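Local structure of glucose-6-phosphate isomerase (Chlamydia trachomatis D/UW-3/CX, 6OTU) at residues Ile336-Gly341 against Val380-Gln385; Gly405-Gln410 against Ile458-Gln463. The protein catalyses the reversible isomerisation of glucose-6-phosphate to fructose-6-phosphate. One frame throughout, in Å; residues are numbered along the deposited sequence.

Both contacts lie at the carboxyl ends of strands in one mixed sheet, in which strands 332-337 and 401-406 are neighbours, and their centres are about 12 Å apart. Contact 1 is wholly buried and joins a strand end to a loop through one backbone bond, a tyrosine ring on a glycine and a tyrosine-glutamine bond. Contact 2 is a parallel strand pair whose backbone ladder is largely buried, followed by exposed glutamines and a histidine that meet through their side chains. The two meet where Ser-339 OG packs on Phe-406 CE2 at 3.4 Å, and both touch the second subunit; contact 1 alone approaches the substrate.

Contact 1. Residues Ile336-Gly341 against Val380-Gln385; sequences IPYSTG and VGTNCQ
Ile-336 sends CG2 against Cys-384 SG (3.5 Å) where strand 332-337 ends and meets the loop between strand 375-377 and helix 389-394. Just after the strand, Tyr-338 is the centre of an inverse gamma turn, with a weak bond from Ser-339 N to Pro-337 O. In Ile-336, CG2 stands anti to the backbone N, which turns this methyl to the sulfur. Pro-337 supplies the backbone link: its O accepts the N-H of Gly-381 at 3.0 Å, the donor lying 43° above the carbonyl plane. The same oxygen is 3.1 Å from Val-380 CA in a CA-H...O contact.

Tyr-338 buries the largest area of any residue in the contact. Its ring lies flat over Gly-381, whose CA sits 3.7 Å from the ring centroid and 4° off the normal, a CH-pi contact; the Gly-381-Thr-382 peptide beside the ring is cis. Cys-384 SG approaches the ring obliquely, and Thr-382 CG2 lies near Tyr-338 CE2. After the tyrosine, Ser-339 O packs against Val-380 CG1 at 3.8 Å.

The second subunit closes over the loop: its Asn-186 bonds to Gly-381 O and Thr-382 N, and its Glu-217 takes Thr-382 OG1. Gln-385 directly precedes the active-site residue His-386, the two side chains being about 4 Å apart. Two bonds together fix the rotation of the Gln-385 amide: NE2 bonds to Asn-429 OD1 of helix 422-439, while Tyr-338 OH donates to Gln-385 OE1 at 2.9 Å, in the carbonyl plane on a lone pair, with ring and amide planes 52° apart.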
# COMPACT_ATOMS: atom_id res chain seq x y z
N ILE A 336 2.42 -9.49 4.38
CA ILE A 336 2.97 -9.89 3.08
C ILE A 336 2.24 -11.13 2.56
O ILE A 336 2.67 -12.26 2.85
CB ILE A 336 4.48 -10.16 3.18
CG1 ILE A 336 5.22 -8.94 3.75
CG2 ILE A 336 5.05 -10.58 1.82
CD1 ILE A 336 5.13 -7.67 2.88
N PRO A 337 1.16 -10.98 1.80
CA PRO A 337 0.46 -12.18 1.27
C PRO A 337 1.14 -12.71 -0.00
O PRO A 337 1.38 -11.97 -0.96
CB PRO A 337 -0.97 -11.67 0.99
CG PRO A 337 -0.99 -10.16 1.45
CD PRO A 337 0.44 -9.72 1.52
N TYR A 338 1.46 -14.01 0.00
CA TYR A 338 1.97 -14.68 -1.20
C TYR A 338 0.78 -15.23 -1.97
O TYR A 338 0.56 -16.44 -2.08
CB TYR A 338 2.98 -15.77 -0.84
CG TYR A 338 4.39 -15.21 -0.62
CD1 TYR A 338 4.63 -14.31 0.41
CD2 TYR A 338 5.46 -15.57 -1.46
CE1 TYR A 338 5.88 -13.79 0.62
CE2 TYR A 338 6.73 -15.03 -1.26
CZ TYR A 338 6.93 -14.14 -0.21
OH TYR A 338 8.18 -13.57 0.03
N SER A 339 -0.00 -14.30 -2.51
CA SER A 339 -1.36 -14.59 -2.95
C SER A 339 -1.93 -13.46 -3.80
O SER A 339 -2.24 -12.39 -3.27
CB SER A 339 -2.29 -14.83 -1.75
OG SER A 339 -3.57 -15.26 -2.17
N THR A 340 -2.07 -13.71 -5.11
CA THR A 340 -2.64 -12.69 -5.99
C THR A 340 -4.05 -12.32 -5.54
O THR A 340 -4.41 -11.14 -5.52
CB THR A 340 -2.62 -13.20 -7.45
OG1 THR A 340 -1.26 -13.27 -7.92
CG2 THR A 340 -3.40 -12.28 -8.38
N GLY A 341 -4.84 -13.31 -5.11
CA GLY A 341 -6.18 -13.04 -4.64
C GLY A 341 -6.24 -12.08 -3.47
O GLY A 341 -7.21 -11.34 -3.31
N VAL A 380 2.28 -7.85 -1.92
CA VAL A 380 2.30 -9.30 -2.14
C VAL A 380 3.72 -9.78 -2.42
O VAL A 380 4.60 -9.04 -2.87
CB VAL A 380 1.33 -9.74 -3.26
CG1 VAL A 380 -0.11 -9.28 -2.99
CG2 VAL A 380 1.82 -9.27 -4.62
N GLY A 381 3.94 -11.07 -2.16
CA GLY A 381 5.10 -11.79 -2.65
C GLY A 381 4.70 -12.64 -3.84
O GLY A 381 3.54 -13.04 -3.96
N THR A 382 5.67 -12.95 -4.71
CA THR A 382 7.09 -12.61 -4.54
C THR A 382 7.50 -11.17 -4.94
O THR A 382 8.68 -10.82 -4.82
CB THR A 382 8.01 -13.55 -5.38
OG1 THR A 382 7.61 -13.48 -6.76
CG2 THR A 382 7.99 -15.01 -4.90
N ASN A 383 6.57 -10.35 -5.45
CA ASN A 383 6.96 -9.01 -5.91
C ASN A 383 7.77 -8.27 -4.85
O ASN A 383 8.79 -7.64 -5.16
CB ASN A 383 5.75 -8.16 -6.29
CG ASN A 383 4.88 -8.82 -7.34
OD1 ASN A 383 4.39 -9.92 -7.13
ND2 ASN A 383 4.67 -8.14 -8.46
N CYS A 384 7.35 -8.35 -3.58
CA CYS A 384 8.01 -7.62 -2.50
C CYS A 384 9.50 -7.96 -2.39
O CYS A 384 10.30 -7.10 -2.00
CB CYS A 384 7.32 -7.91 -1.16
SG CYS A 384 7.37 -9.67 -0.69
N GLN A 385 9.89 -9.19 -2.73
CA GLN A 385 11.31 -9.58 -2.70
C GLN A 385 12.18 -8.74 -3.65
O GLN A 385 13.40 -8.66 -3.45
CB GLN A 385 11.47 -11.07 -3.06
CG GLN A 385 10.52 -11.99 -2.30
CD GLN A 385 10.59 -13.43 -2.75
OE1 GLN A 385 10.01 -14.32 -2.10
NE2 GLN A 385 11.27 -13.68 -3.86

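Contact 2. Residues Gly405-Gln410 against Ile458-Gln463; sequences GFLHNQ and ILVAQQ
Two neighbouring parallel strands, 401-406 and 456-461, pair here at their carboxyl ends in the mixed sheet, just before both chains turn a corner, at Leu-407 and Gln-462. The register sets Gly-405 beside Val-460 and Phe-406 beside Ala-461. Gly-405 N donates to Leu-459 O at 3.0 Å, nearly straight at 166°, and the ladder ends where Leu-407 N donates to Ala-461 O at 3.2 Å; between them the bond from Ala-461 N to Gly-405 O is weak. Val-460 CA adds a CA-H...O contact to Gly-405 O.

Side chains follow the alternation of the strands. On one face Phe-406 places CD1 4.0 Å from Ala-461 CB. On the other, Val-460 CG1 lies 3.2 Å from Gly-405 O and meets Leu-407 CD2, the two side chains crossing at about a right angle.

Past the corner the contact continues through side chains and becomes polar and exposed. Gln-462, bent at chi2 (-59°), folds its amide back onto Leu-407 CD1 and beside His-408, where Gln-462 OE1 lies at the ring edge, 3.3 Å from His-408 CD2. Gln-463 has CG anti to the backbone N (chi1 -178°) and an extended chain, which carries its NE2 to a hydrogen bond with Asn-409 O at 3.0 Å.

Helix 466-487 packs through Ile-468 on Phe-406 and Ala-461, helix 422-439 brings Phe-427 to Leu-407 and Val-460, and strand 54-57 flanks strand 456-461, with Thr-55 hydrogen-bonded to the backbone of Val-460.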
# COMPACT_ATOMS: atom_id res chain seq x y z
N GLY A 405 0.37 -17.27 3.23
CA GLY A 405 0.57 -18.11 2.08
C GLY A 405 -0.38 -19.29 2.00
O GLY A 405 -1.13 -19.60 2.94
N PHE A 406 -0.33 -19.96 0.85
CA PHE A 406 -1.19 -21.10 0.58
C PHE A 406 -0.38 -22.19 -0.12
O PHE A 406 0.61 -21.91 -0.81
CB PHE A 406 -2.41 -20.70 -0.26
CG PHE A 406 -3.16 -19.55 0.33
CD1 PHE A 406 -4.14 -19.78 1.29
CD2 PHE A 406 -2.84 -18.24 0.00
CE1 PHE A 406 -4.82 -18.72 1.89
CE2 PHE A 406 -3.53 -17.18 0.58
CZ PHE A 406 -4.52 -17.42 1.54
N LEU A 407 -0.81 -23.43 0.10
CA LEU A 407 -0.17 -24.57 -0.55
C LEU A 407 -0.60 -24.74 -2.01
O LEU A 407 0.11 -25.41 -2.77
CB LEU A 407 -0.49 -25.86 0.22
CG LEU A 407 -0.04 -25.85 1.68
CD1 LEU A 407 -0.35 -27.18 2.35
CD2 LEU A 407 1.44 -25.52 1.83
N HIS A 408 -1.74 -24.16 -2.41
CA HIS A 408 -2.30 -24.42 -3.73
C HIS A 408 -2.90 -23.16 -4.31
O HIS A 408 -3.41 -22.31 -3.58
CB HIS A 408 -3.37 -25.51 -3.69
CG HIS A 408 -2.85 -26.85 -3.32
ND1 HIS A 408 -2.13 -27.63 -4.20
CD2 HIS A 408 -2.90 -27.53 -2.16
CE1 HIS A 408 -1.77 -28.74 -3.59
NE2 HIS A 408 -2.23 -28.71 -2.35
N ASN A 409 -2.86 -23.07 -5.63
CA ASN A 409 -3.44 -21.91 -6.28
C ASN A 409 -4.97 -22.04 -6.37
O ASN A 409 -5.55 -23.11 -6.15
CB ASN A 409 -2.81 -21.68 -7.66
CG ASN A 409 -3.04 -22.84 -8.61
OD1 ASN A 409 -4.17 -23.15 -8.98
ND2 ASN A 409 -1.94 -23.47 -9.06
N GLN A 410 -5.61 -20.92 -6.69
CA GLN A 410 -7.07 -20.90 -6.79
C GLN A 410 -7.56 -21.35 -8.16
O GLN A 410 -8.58 -22.03 -8.26
CB GLN A 410 -7.61 -19.50 -6.50
CG GLN A 410 -7.51 -19.07 -5.06
CD GLN A 410 -8.08 -17.67 -4.86
OE1 GLN A 410 -7.50 -16.68 -5.32
NE2 GLN A 410 -9.24 -17.58 -4.22
N ILE A 458 4.23 -16.92 10.01
CA ILE A 458 3.78 -17.58 8.80
C ILE A 458 2.41 -18.18 9.08
O ILE A 458 2.27 -19.02 9.97
CB ILE A 458 4.75 -18.70 8.35
CG1 ILE A 458 6.19 -18.19 8.20
CG2 ILE A 458 4.26 -19.32 7.05
CD1 ILE A 458 7.20 -19.29 7.81
N LEU A 459 1.42 -17.75 8.32
CA LEU A 459 0.08 -18.31 8.39
C LEU A 459 -0.26 -18.93 7.03
O LEU A 459 -0.15 -18.25 6.00
CB LEU A 459 -0.93 -17.22 8.75
CG LEU A 459 -2.37 -17.69 8.93
CD1 LEU A 459 -2.46 -18.68 10.09
CD2 LEU A 459 -3.28 -16.49 9.14
N VAL A 460 -0.64 -20.21 7.03
CA VAL A 460 -0.88 -20.93 5.78
C VAL A 460 -2.18 -21.72 5.86
O VAL A 460 -2.47 -22.36 6.88
CB VAL A 460 0.28 -21.90 5.42
CG1 VAL A 460 0.20 -22.31 3.94
CG2 VAL A 460 1.61 -21.28 5.73
N ALA A 461 -2.94 -21.72 4.77
CA ALA A 461 -4.06 -22.63 4.56
C ALA A 461 -3.80 -23.43 3.29
O ALA A 461 -2.92 -23.09 2.49
CB ALA A 461 -5.40 -21.88 4.47
N GLN A 462 -4.57 -24.51 3.10
CA GLN A 462 -4.43 -25.33 1.89
C GLN A 462 -4.66 -24.50 0.63
O GLN A 462 -3.93 -24.62 -0.36
CB GLN A 462 -5.42 -26.50 1.91
CG GLN A 462 -4.99 -27.66 2.72
CD GLN A 462 -3.68 -28.25 2.26
OE1 GLN A 462 -3.33 -28.20 1.08
NE2 GLN A 462 -2.94 -28.81 3.20
N GLN A 463 -5.72 -23.69 0.63
CA GLN A 463 -6.11 -22.99 -0.58
C GLN A 463 -7.03 -21.86 -0.16
O GLN A 463 -7.82 -22.01 0.77
CB GLN A 463 -6.80 -23.95 -1.56
CG GLN A 463 -7.23 -23.38 -2.90
CD GLN A 463 -8.17 -24.31 -3.67
OE1 GLN A 463 -9.19 -24.74 -3.14
NE2 GLN A 463 -7.82 -24.62 -4.91